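Local coordinates for EvdO2 (PDB 4XAB), which probably catalyses an oxidative cyclization in orthosomycin biosynthesis, as a non-haem metal-dependent oxygenase of the phytanoyl-CoA dioxygenase family, at residues Cys94-Met104 against Arg140-Thr148; Gln130-Arg141 against Val208-Tyr216. All blocks are in the same frame, centred on the assembly; numbering follows the deposited sequence.

Contact 1: Cys94-Met104 against Arg140-Thr148; sequences CRSIASAFLDM and RRRGLSIWT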
loop_
_atom_site.group_PDB
_atom_site.type_symbol
_atom_site.label_atom_id
_atom_site.label_comp_id
_atom_site.label_asym_id
_atom_site.label_seq_id
_atom_site.Cartn_x
_atom_site.Cartn_y
_atom_site.Cartn_z
ATOM N N CYS A 94 6.316 -11.997 -5.633
ATOM C CA CYS A 94 5.382 -11.472 -4.644
ATOM C C CYS A 94 4.175 -12.400 -4.444
ATOM O O CYS A 94 3.695 -12.557 -3.318
ATOM C CB CYS A 94 4.916 -10.075 -5.052
ATOM S SG CYS A 94 6.192 -8.804 -4.823
ATOM N N ARG A 95 3.691 -13.017 -5.527
ATOM C CA ARG A 95 2.551 -13.936 -5.412
ATOM C C ARG A 95 2.951 -15.138 -4.553
ATOM O O ARG A 95 2.171 -15.631 -3.729
ATOM C CB ARG A 95 2.062 -14.382 -6.800
ATOM C CG ARG A 95 0.772 -15.212 -6.795
ATOM C CD ARG A 95 0.360 -15.602 -8.221
ATOM N NE ARG A 95 1.459 -16.282 -8.903
ATOM C CZ ARG A 95 1.571 -16.427 -10.221
ATOM N NH1 ARG A 95 0.642 -15.943 -11.031
ATOM N NH2 ARG A 95 2.627 -17.056 -10.726
ATOM N N SER A 96 4.182 -15.603 -4.740
ATOM C CA SER A 96 4.703 -16.714 -3.946
ATOM C C SER A 96 4.829 -16.335 -2.479
ATOM O O SER A 96 4.542 -17.139 -1.601
ATOM C CB SER A 96 6.056 -17.174 -4.486
ATOM O OG SER A 96 5.905 -17.617 -5.822
ATOM N N ILE A 97 5.258 -15.104 -2.218
ATOM C CA ILE A 97 5.355 -14.618 -0.850
ATOM C C ILE A 97 3.962 -14.564 -0.220
ATOM O O ILE A 97 3.765 -14.993 0.910
ATOM C CB ILE A 97 6.023 -13.217 -0.790
ATOM C CG1 ILE A 97 7.512 -13.334 -1.142
ATOM C CG2 ILE A 97 5.854 -12.612 0.587
ATOM C CD1 ILE A 97 8.228 -11.992 -1.278
ATOM N N ALA A 98 2.997 -14.059 -0.975
ATOM C CA ALA A 98 1.623 -13.932 -0.485
ATOM C C ALA A 98 1.064 -15.300 -0.129
ATOM O O ALA A 98 0.433 -15.476 0.918
ATOM C CB ALA A 98 0.745 -13.251 -1.526
ATOM N N SER A 99 1.319 -16.260 -1.011
ATOM C CA SER A 99 0.908 -17.638 -0.799
ATOM C C SER A 99 1.480 -18.209 0.497
ATOM O O SER A 99 0.754 -18.818 1.293
ATOM C CB SER A 99 1.340 -18.496 -1.984
ATOM O OG SER A 99 1.038 -19.854 -1.730
ATOM N N ALA A 100 2.780 -18.007 0.709
ATOM C CA ALA A 100 3.434 -18.478 1.929
ATOM C C ALA A 100 2.855 -17.808 3.170
ATOM O O ALA A 100 2.617 -18.454 4.191
ATOM C CB ALA A 100 4.933 -18.231 1.855
ATOM N N PHE A 101 2.616 -16.506 3.079
ATOM C CA PHE A 101 2.151 -15.752 4.235
ATOM C C PHE A 101 0.671 -16.005 4.547
ATOM O O PHE A 101 0.261 -15.907 5.699
ATOM C CB PHE A 101 2.375 -14.251 4.036
ATOM C CG PHE A 101 3.801 -13.802 4.283
ATOM C CD1 PHE A 101 4.836 -14.718 4.356
ATOM C CD2 PHE A 101 4.095 -12.456 4.433
ATOM C CE1 PHE A 101 6.145 -14.299 4.579
ATOM C CE2 PHE A 101 5.398 -12.026 4.659
ATOM C CZ PHE A 101 6.423 -12.949 4.734
ATOM N N LEU A 102 -0.129 -16.309 3.524
ATOM C CA LEU A 102 -1.563 -16.524 3.725
ATOM C C LEU A 102 -1.943 -17.998 3.851
ATOM O O LEU A 102 -3.094 -18.312 4.140
ATOM C CB LEU A 102 -2.366 -15.896 2.579
ATOM C CG LEU A 102 -2.292 -14.381 2.398
ATOM C CD1 LEU A 102 -2.897 -13.994 1.069
ATOM C CD2 LEU A 102 -3.018 -13.674 3.525
ATOM N N ASP A 103 -0.983 -18.892 3.632
ATOM C CA ASP A 103 -1.247 -20.334 3.583
ATOM C C ASP A 103 -2.331 -20.669 2.569
ATOM O O ASP A 103 -3.244 -21.456 2.843
ATOM C CB ASP A 103 -1.645 -20.870 4.958
ATOM C CG ASP A 103 -0.482 -20.935 5.912
ATOM O OD1 ASP A 103 0.567 -21.490 5.528
ATOM O OD2 ASP A 103 -0.613 -20.413 7.039
ATOM N N MET A 104 -2.212 -20.070 1.391
ATOM C CA MET A 104 -3.147 -20.299 0.299
ATOM C C MET A 104 -2.403 -20.576 -0.990
ATOM O O MET A 104 -1.340 -20.000 -1.226
ATOM C CB MET A 104 -4.048 -19.090 0.104
ATOM C CG MET A 104 -4.960 -18.834 1.250
ATOM S SD MET A 104 -5.873 -17.331 0.911
ATOM C CE MET A 104 -6.538 -17.693 -0.712
ATOM N N ARG A 140 -16.139 -11.393 3.562
ATOM C CA ARG A 140 -14.822 -11.371 4.177
ATOM C C ARG A 140 -13.804 -11.959 3.219
ATOM O O ARG A 140 -14.048 -12.975 2.587
ATOM C CB ARG A 140 -14.838 -12.138 5.504
ATOM C CG ARG A 140 -13.531 -12.054 6.295
ATOM C CD ARG A 140 -13.632 -12.803 7.617
ATOM N NE ARG A 140 -12.355 -12.849 8.331
ATOM C CZ ARG A 140 -11.460 -13.827 8.202
ATOM N NH1 ARG A 140 -11.697 -14.843 7.381
ATOM N NH2 ARG A 140 -10.326 -13.789 8.892
ATOM N N ARG A 141 -12.661 -11.296 3.085
ATOM C CA ARG A 141 -11.557 -11.858 2.315
ATOM C C ARG A 141 -10.339 -11.893 3.216
ATOM O O ARG A 141 -10.134 -10.962 3.986
ATOM C CB ARG A 141 -11.237 -11.015 1.080
ATOM C CG ARG A 141 -12.315 -10.973 -0.001
ATOM C CD ARG A 141 -11.862 -9.980 -1.067
ATOM N NE ARG A 141 -12.873 -9.712 -2.083
ATOM C CZ ARG A 141 -12.933 -10.329 -3.257
ATOM N NH1 ARG A 141 -12.057 -11.280 -3.558
ATOM N NH2 ARG A 141 -13.883 -10.006 -4.126
ATOM N N ARG A 142 -9.563 -12.971 3.146
ATOM C CA ARG A 142 -8.216 -12.948 3.703
ATOM C C ARG A 142 -7.308 -12.285 2.681
ATOM O O ARG A 142 -7.485 -12.449 1.479
ATOM C CB ARG A 142 -7.732 -14.352 4.038
ATOM C CG ARG A 142 -8.617 -15.049 5.046
ATOM C CD ARG A 142 -7.845 -16.030 5.898
ATOM N NE ARG A 142 -7.425 -17.210 5.150
ATOM C CZ ARG A 142 -6.157 -17.555 4.948
ATOM N NH1 ARG A 142 -5.174 -16.813 5.440
ATOM N NH2 ARG A 142 -5.876 -18.655 4.263
ATOM N N GLY A 143 -6.332 -11.523 3.135
ATOM C CA GLY A 143 -5.485 -10.887 2.152
ATOM C C GLY A 143 -4.405 -10.030 2.728
ATOM O O GLY A 143 -4.327 -9.805 3.939
ATOM N N LEU A 144 -3.570 -9.523 1.836
ATOM C CA LEU A 144 -2.487 -8.659 2.263
ATOM C C LEU A 144 -2.054 -7.765 1.116
ATOM O O LEU A 144 -2.492 -7.926 -0.037
ATOM C CB LEU A 144 -1.311 -9.497 2.790
ATOM C CG LEU A 144 -0.730 -10.632 1.926
ATOM C CD1 LEU A 144 0.042 -10.110 0.718
ATOM C CD2 LEU A 144 0.196 -11.515 2.760
ATOM N N SER A 145 -1.192 -6.821 1.453
ATOM C CA SER A 145 -0.596 -5.898 0.497
ATOM C C SER A 145 0.921 -5.985 0.584
ATOM O O SER A 145 1.462 -6.083 1.674
ATOM C CB SER A 145 -1.017 -4.458 0.781
ATOM O OG SER A 145 -2.411 -4.306 0.579
ATOM N N ILE A 146 1.576 -5.923 -0.570
ATOM C CA ILE A 146 3.038 -5.879 -0.665
ATOM C C ILE A 146 3.412 -4.558 -1.326
ATOM O O ILE A 146 3.155 -4.337 -2.519
ATOM C CB ILE A 146 3.593 -7.086 -1.464
ATOM C CG1 ILE A 146 3.203 -8.394 -0.784
ATOM C CG2 ILE A 146 5.102 -7.025 -1.535
ATOM C CD1 ILE A 146 3.542 -9.657 -1.597
ATOM N N TRP A 147 3.972 -3.674 -0.504
ATOM C CA TRP A 147 4.316 -2.296 -0.826
ATOM C C TRP A 147 5.800 -2.254 -1.166
ATOM O O TRP A 147 6.619 -2.268 -0.258
ATOM C CB TRP A 147 3.993 -1.423 0.400
ATOM C CG TRP A 147 4.012 0.096 0.313
ATOM C CD1 TRP A 147 2.952 0.921 0.025
ATOM C CD2 TRP A 147 5.110 0.965 0.647
ATOM N NE1 TRP A 147 3.343 2.241 0.108
ATOM C CE2 TRP A 147 4.658 2.295 0.488
ATOM C CE3 TRP A 147 6.433 0.747 1.043
ATOM C CZ2 TRP A 147 5.487 3.405 0.710
ATOM C CZ3 TRP A 147 7.259 1.858 1.264
ATOM C CH2 TRP A 147 6.778 3.163 1.097
ATOM N N THR A 148 6.141 -2.245 -2.455
ATOM C CA THR A 148 7.552 -2.244 -2.872
ATOM C C THR A 148 7.962 -0.816 -3.171
ATOM O O THR A 148 7.317 -0.148 -3.983
ATOM C CB THR A 148 7.794 -3.102 -4.131
ATOM O OG1 THR A 148 7.423 -4.462 -3.880
ATOM C CG2 THR A 148 9.268 -3.030 -4.577
#
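Leu144 reaches from strand 143-148 to the face of helix 94-102 that is turned to the sheet and meets three of its residues. Its CB points toward the helix. Chi1 of 52° sets CG between the backbone N and the carbonyl carbon, and the two methyls spread from there to different parts of the helix. CG lies 4.1 Å from Leu102 CD1. CD1 touches Ala98 CB at 3.9 Å. CD2 comes to 3.7 Å from Phe101 CB and also meets Leu102 CG. It lies near the plane of the Phe101 ring, at its edge. One face of that ring is covered from within the helix by Ile97 CG2. Phe18 of helix 12-21 stacks on the same ring.

The fold is the double-stranded beta helix of the cupin clan. Here helix 89-102 packs against the outside of the long strand 139-149; the axes of helix 94-102 and strand 143-148 come within 9.1 Å, with N-to-C directions 142° apart. Gly143 brings no side chain, and Leu102 CD2 lies over its CA. Further along the strand, Ile146 CD1 fits against Cys94 CB at 3.7 Å, while its CG2 branch faces Cys94 SG.

The polar end of the contact is at the helix C-terminus. Arg142 grips the single atom Leu102 O end-on, with NH2 at 2.8 Å and NH1 at 2.9 Å. The oxygen lies in the guanidinium plane. The carbonyl points almost straight at NH2, while NH1 is tilted from the carbonyl plane. The positive charge probably suits the negative end of the helix dipole. Met104 SD sits over one face of the guanidinium, 3.6 Å from Arg142 NH2. Asp103 follows with positive phi, and its carboxylate turns to Arg15 and Arg19 of helix 12-21.

Contact 2: Gln130-Arg141 against Val208-Tyr216; sequences QDEAYMDPRWRR and VHDFRTPHY. With NI (nickel (II) ion), chain B.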
loop_
_atom_site.group_PDB
_atom_site.type_symbol
_atom_site.label_atom_id
_atom_site.label_comp_id
_atom_site.label_asym_id
_atom_site.label_seq_id
_atom_site.Cartn_x
_atom_site.Cartn_y
_atom_site.Cartn_z
ATOM N N GLN A 130 -7.270 1.044 8.564
ATOM C CA GLN A 130 -7.110 -0.362 8.229
ATOM C C GLN A 130 -7.676 -0.543 6.836
ATOM O O GLN A 130 -8.739 0.001 6.516
ATOM C CB GLN A 130 -7.830 -1.261 9.232
ATOM C CG GLN A 130 -7.184 -1.291 10.588
ATOM C CD GLN A 130 -8.168 -1.684 11.654
ATOM O OE1 GLN A 130 -9.108 -0.939 11.935
ATOM N NE2 GLN A 130 -7.970 -2.856 12.249
ATOM N N ASP A 131 -6.975 -1.295 5.993
ATOM C CA ASP A 131 -7.425 -1.430 4.619
ATOM C C ASP A 131 -8.810 -2.091 4.587
ATOM O O ASP A 131 -9.631 -1.793 3.719
ATOM C CB ASP A 131 -6.405 -2.227 3.788
ATOM C CG ASP A 131 -5.117 -1.459 3.556
ATOM O OD1 ASP A 131 -5.109 -0.224 3.747
ATOM O OD2 ASP A 131 -4.103 -2.090 3.206
ATOM N N GLU A 132 -9.081 -2.970 5.548
ATOM C CA GLU A 132 -10.390 -3.633 5.590
ATOM C C GLU A 132 -11.543 -2.639 5.819
ATOM O O GLU A 132 -12.693 -2.916 5.478
ATOM C CB GLU A 132 -10.419 -4.721 6.670
ATOM C CG GLU A 132 -11.678 -5.601 6.576
ATOM C CD GLU A 132 -11.565 -6.885 7.366
ATOM O OE1 GLU A 132 -10.433 -7.320 7.642
ATOM O OE2 GLU A 132 -12.620 -7.451 7.721
ATOM N N ALA A 133 -11.247 -1.471 6.378
ATOM C CA ALA A 133 -12.311 -0.485 6.601
ATOM C C ALA A 133 -12.949 -0.019 5.294
ATOM O O ALA A 133 -14.069 0.505 5.289
ATOM C CB ALA A 133 -11.763 0.716 7.385
ATOM N N TYR A 134 -12.233 -0.210 4.191
ATOM C CA TYR A 134 -12.734 0.135 2.862
ATOM C C TYR A 134 -13.585 -0.970 2.249
ATOM O O TYR A 134 -14.160 -0.790 1.180
ATOM C CB TYR A 134 -11.571 0.438 1.906
ATOM C CG TYR A 134 -10.877 1.762 2.162
ATOM C CD1 TYR A 134 -11.346 2.934 1.581
ATOM C CD2 TYR A 134 -9.763 1.832 2.977
ATOM C CE1 TYR A 134 -10.708 4.153 1.815
ATOM C CE2 TYR A 134 -9.127 3.040 3.224
ATOM C CZ TYR A 134 -9.610 4.199 2.634
ATOM O OH TYR A 134 -8.975 5.412 2.862
ATOM N N MET A 135 -13.654 -2.115 2.912
ATOM C CA MET A 135 -14.267 -3.280 2.291
ATOM C C MET A 135 -15.672 -3.557 2.802
ATOM O O MET A 135 -16.001 -3.218 3.933
ATOM C CB MET A 135 -13.377 -4.494 2.504
ATOM C CG MET A 135 -12.020 -4.292 1.879
ATOM S SD MET A 135 -10.939 -5.658 2.316
ATOM C CE MET A 135 -11.569 -6.957 1.281
ATOM N N ASP A 136 -16.476 -4.200 1.957
ATOM C CA ASP A 136 -17.860 -4.553 2.268
ATOM C C ASP A 136 -17.919 -5.525 3.447
ATOM O O ASP A 136 -17.371 -6.617 3.366
ATOM C CB ASP A 136 -18.492 -5.172 1.020
ATOM C CG ASP A 136 -19.986 -5.345 1.120
ATOM O OD1 ASP A 136 -20.525 -5.496 2.234
ATOM O OD2 ASP A 136 -20.610 -5.353 0.046
ATOM N N PRO A 137 -18.591 -5.137 4.546
ATOM C CA PRO A 137 -18.591 -6.005 5.736
ATOM C C PRO A 137 -19.389 -7.285 5.538
ATOM O O PRO A 137 -19.341 -8.203 6.374
ATOM C CB PRO A 137 -19.232 -5.122 6.816
ATOM C CG PRO A 137 -20.058 -4.119 6.041
ATOM C CD PRO A 137 -19.288 -3.858 4.783
ATOM N N ARG A 138 -20.130 -7.348 4.439
ATOM C CA ARG A 138 -20.932 -8.532 4.138
ATOM C C ARG A 138 -20.105 -9.690 3.578
ATOM O O ARG A 138 -20.583 -10.827 3.513
ATOM C CB ARG A 138 -22.048 -8.178 3.146
ATOM C CG ARG A 138 -23.066 -7.219 3.715
ATOM C CD ARG A 138 -24.058 -6.799 2.649
ATOM N NE ARG A 138 -23.442 -5.993 1.589
ATOM C CZ ARG A 138 -24.125 -5.500 0.554
ATOM N NH1 ARG A 138 -25.425 -5.733 0.451
ATOM N NH2 ARG A 138 -23.507 -4.765 -0.376
ATOM N N TRP A 139 -18.867 -9.407 3.186
ATOM C CA TRP A 139 -18.050 -10.383 2.472
ATOM C C TRP A 139 -16.612 -10.307 2.966
ATOM O O TRP A 139 -15.944 -9.284 2.801
ATOM C CB TRP A 139 -18.114 -10.131 0.966
ATOM C CG TRP A 139 -19.497 -10.276 0.471
ATOM C CD1 TRP A 139 -20.412 -9.275 0.246
ATOM C CD2 TRP A 139 -20.174 -11.509 0.209
ATOM N NE1 TRP A 139 -21.608 -9.821 -0.173
ATOM C CE2 TRP A 139 -21.489 -11.186 -0.198
ATOM C CE3 TRP A 139 -19.789 -12.856 0.249
ATOM C CZ2 TRP A 139 -22.418 -12.156 -0.550
ATOM C CZ3 TRP A 139 -20.727 -13.825 -0.091
ATOM C CH2 TRP A 139 -22.022 -13.470 -0.493
ATOM N N ARG A 140 -16.139 -11.393 3.562
ATOM C CA ARG A 140 -14.822 -11.371 4.177
ATOM C C ARG A 140 -13.804 -11.959 3.219
ATOM O O ARG A 140 -14.048 -12.975 2.587
ATOM C CB ARG A 140 -14.838 -12.138 5.504
ATOM C CG ARG A 140 -13.531 -12.054 6.295
ATOM C CD ARG A 140 -13.632 -12.803 7.617
ATOM N NE ARG A 140 -12.355 -12.849 8.331
ATOM C CZ ARG A 140 -11.460 -13.827 8.202
ATOM N NH1 ARG A 140 -11.697 -14.843 7.381
ATOM N NH2 ARG A 140 -10.326 -13.789 8.892
ATOM N N ARG A 141 -12.661 -11.296 3.085
ATOM C CA ARG A 141 -11.557 -11.858 2.315
ATOM C C ARG A 141 -10.339 -11.893 3.216
ATOM O O ARG A 141 -10.134 -10.962 3.986
ATOM C CB ARG A 141 -11.237 -11.015 1.080
ATOM C CG ARG A 141 -12.315 -10.973 -0.001
ATOM C CD ARG A 141 -11.862 -9.980 -1.067
ATOM N NE ARG A 141 -12.873 -9.712 -2.083
ATOM C CZ ARG A 141 -12.933 -10.329 -3.257
ATOM N NH1 ARG A 141 -12.057 -11.280 -3.558
ATOM N NH2 ARG A 141 -13.883 -10.006 -4.126
ATOM N N VAL A 208 5.041 -5.716 3.940
ATOM C CA VAL A 208 3.858 -6.547 3.703
ATOM C C VAL A 208 2.911 -6.394 4.888
ATOM O O VAL A 208 3.349 -6.517 6.020
ATOM C CB VAL A 208 4.259 -8.022 3.551
ATOM C CG1 VAL A 208 3.044 -8.880 3.201
ATOM C CG2 VAL A 208 5.371 -8.162 2.492
ATOM N N HIS A 209 1.622 -6.133 4.662
ATOM C CA HIS A 209 0.712 -6.086 5.808
ATOM C C HIS A 209 -0.655 -6.661 5.513
ATOM O O HIS A 209 -1.177 -6.571 4.397
ATOM C CB HIS A 209 0.531 -4.654 6.359
ATOM C CG HIS A 209 -0.011 -3.666 5.371
ATOM N ND1 HIS A 209 0.806 -2.848 4.617
ATOM C CD2 HIS A 209 -1.284 -3.335 5.042
ATOM C CE1 HIS A 209 0.059 -2.077 3.848
ATOM N NE2 HIS A 209 -1.211 -2.345 4.092
ATOM N N ASP A 210 -1.215 -7.235 6.563
ATOM C CA ASP A 210 -2.562 -7.810 6.543
ATOM C C ASP A 210 -3.637 -6.745 6.294
ATOM O O ASP A 210 -3.451 -5.575 6.616
ATOM C CB ASP A 210 -2.821 -8.529 7.868
ATOM C CG ASP A 210 -4.133 -9.297 7.876
ATOM O OD1 ASP A 210 -5.163 -8.765 8.354
ATOM O OD2 ASP A 210 -4.130 -10.438 7.392
ATOM N N PHE A 211 -4.765 -7.154 5.723
ATOM C CA PHE A 211 -5.881 -6.247 5.509
ATOM C C PHE A 211 -6.343 -5.551 6.792
ATOM O O PHE A 211 -6.964 -4.481 6.732
ATOM C CB PHE A 211 -7.066 -7.006 4.892
ATOM C CG PHE A 211 -6.952 -7.229 3.410
ATOM C CD1 PHE A 211 -5.937 -6.649 2.674
ATOM C CD2 PHE A 211 -7.878 -8.030 2.756
ATOM C CE1 PHE A 211 -5.845 -6.857 1.302
ATOM C CE2 PHE A 211 -7.796 -8.230 1.387
ATOM C CZ PHE A 211 -6.774 -7.647 0.663
ATOM N N ARG A 212 -6.076 -6.149 7.952
ATOM C CA ARG A 212 -6.583 -5.565 9.201
ATOM C C ARG A 212 -5.502 -4.855 10.033
ATOM O O ARG A 212 -5.786 -4.321 11.099
ATOM C CB ARG A 212 -7.265 -6.645 10.040
ATOM C CG ARG A 212 -8.436 -6.145 10.865
ATOM C CD ARG A 212 -9.218 -7.307 11.453
ATOM N NE ARG A 212 -10.222 -7.840 10.536
ATOM C CZ ARG A 212 -11.130 -8.748 10.883
ATOM N NH1 ARG A 212 -11.137 -9.230 12.118
ATOM N NH2 ARG A 212 -12.023 -9.182 10.004
ATOM N N THR A 213 -4.264 -4.833 9.561
ATOM C CA THR A 213 -3.241 -4.128 10.332
ATOM C C THR A 213 -3.339 -2.613 10.171
ATOM O O THR A 213 -3.232 -2.107 9.063
ATOM C CB THR A 213 -1.836 -4.581 9.915
ATOM O OG1 THR A 213 -1.791 -6.005 9.966
ATOM C CG2 THR A 213 -0.769 -3.986 10.849
ATOM N N PRO A 214 -3.528 -1.881 11.283
ATOM C CA PRO A 214 -3.575 -0.420 11.133
ATOM C C PRO A 214 -2.241 0.134 10.649
ATOM O O PRO A 214 -1.173 -0.328 11.091
ATOM C CB PRO A 214 -3.893 0.080 12.553
ATOM C CG PRO A 214 -4.511 -1.107 13.250
ATOM C CD PRO A 214 -3.771 -2.303 12.671
ATOM N N HIS A 215 -2.293 1.084 9.720
ATOM C CA HIS A 215 -1.064 1.731 9.280
ATOM C C HIS A 215 -1.271 3.201 8.960
ATOM O O HIS A 215 -2.390 3.662 8.774
ATOM C CB HIS A 215 -0.450 0.998 8.069
ATOM C CG HIS A 215 -1.417 0.725 6.954
ATOM N ND1 HIS A 215 -2.370 -0.269 7.019
ATOM C CD2 HIS A 215 -1.549 1.293 5.732
ATOM C CE1 HIS A 215 -3.066 -0.280 5.893
ATOM N NE2 HIS A 215 -2.579 0.645 5.090
ATOM N N TYR A 216 -0.153 3.918 8.899
ATOM C CA TYR A 216 -0.115 5.368 8.739
ATOM C C TYR A 216 1.102 5.674 7.893
ATOM O O TYR A 216 2.080 4.937 7.945
ATOM C CB TYR A 216 -0.027 6.039 10.109
ATOM C CG TYR A 216 0.552 7.428 10.143
ATOM C CD1 TYR A 216 1.928 7.639 10.205
ATOM C CD2 TYR A 216 -0.283 8.531 10.158
ATOM C CE1 TYR A 216 2.449 8.910 10.250
ATOM C CE2 TYR A 216 0.227 9.805 10.205
ATOM C CZ TYR A 216 1.590 9.987 10.247
ATOM O OH TYR A 216 2.093 11.259 10.302
HETATM NI NI NI B . -3.689 1.232 3.441
HETATM O O HOH W 1 -4.670 -2.752 6.793
HETATM O O HOH W 2 -3.316 -4.836 3.136
HETATM O O HOH W 3 -2.632 -0.028 2.284
#
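Asp131 and His215 bind the nickel ion together, Asp131 through OD1 and His215 through NE2, with the carboxylate and ring planes 84° apart. With His129 they form the facial triad of this dioxygenase family, a His-X-Asp...His site. Water 3 is also a ligand. His209 NE2 donates to Asp131 OD2 at 3.0 Å, with OD2 in the imidazole plane. Together with the nickel bond at OD1, this bond and waters 2 and 3 at OD2 probably fix the rotation of the carboxylate. ND1 of His209 is paired with Tyr162.

Farther from the metal, Glu132 and Arg212 form a side-on salt bridge. Arg212 NE gives to Glu132 OE1 from above the carboxylate plane. Arg212 NH2 gives to Glu132 OE2 at 2.9 Å, closer to that plane. Glu132 OE2 also pairs with Arg246. Gln130 runs alongside Pro214, CG to CG at 3.8 Å, and crosses the Arg212 side chain obliquely, amide and guanidinium planes 80° apart. NE2 gives a nearly straight bond to Arg212 O, and OE1 is bonded to the backbone N of Leu172. Met135 crosses Phe211 at about a right angle, a Met-aromatic contact. Phe211 O accepts from Glu132 N at 2.9 Å, the donor tilted 23° from the carbonyl plane.

Both contacts use strand 139-149, but at different places in the fold. Contact 1 is buried, with a helix laid against one side of the strand. Contact 2 is only partly buried and lies on the metal side, where loops come together. The two meet through strand 206-210, which pairs antiparallel with strand 139-149; a probable hydrogen bond runs from Ser145 N to His209 O. Their centres are 13 Å apart. Contact 1 is mostly apolar, with one arginine at its end, and the side chain of Leu144 is about 11 Å from the nickel. Contact 2 is mainly polar, built from metal ligands, a salt bridge and ordered waters.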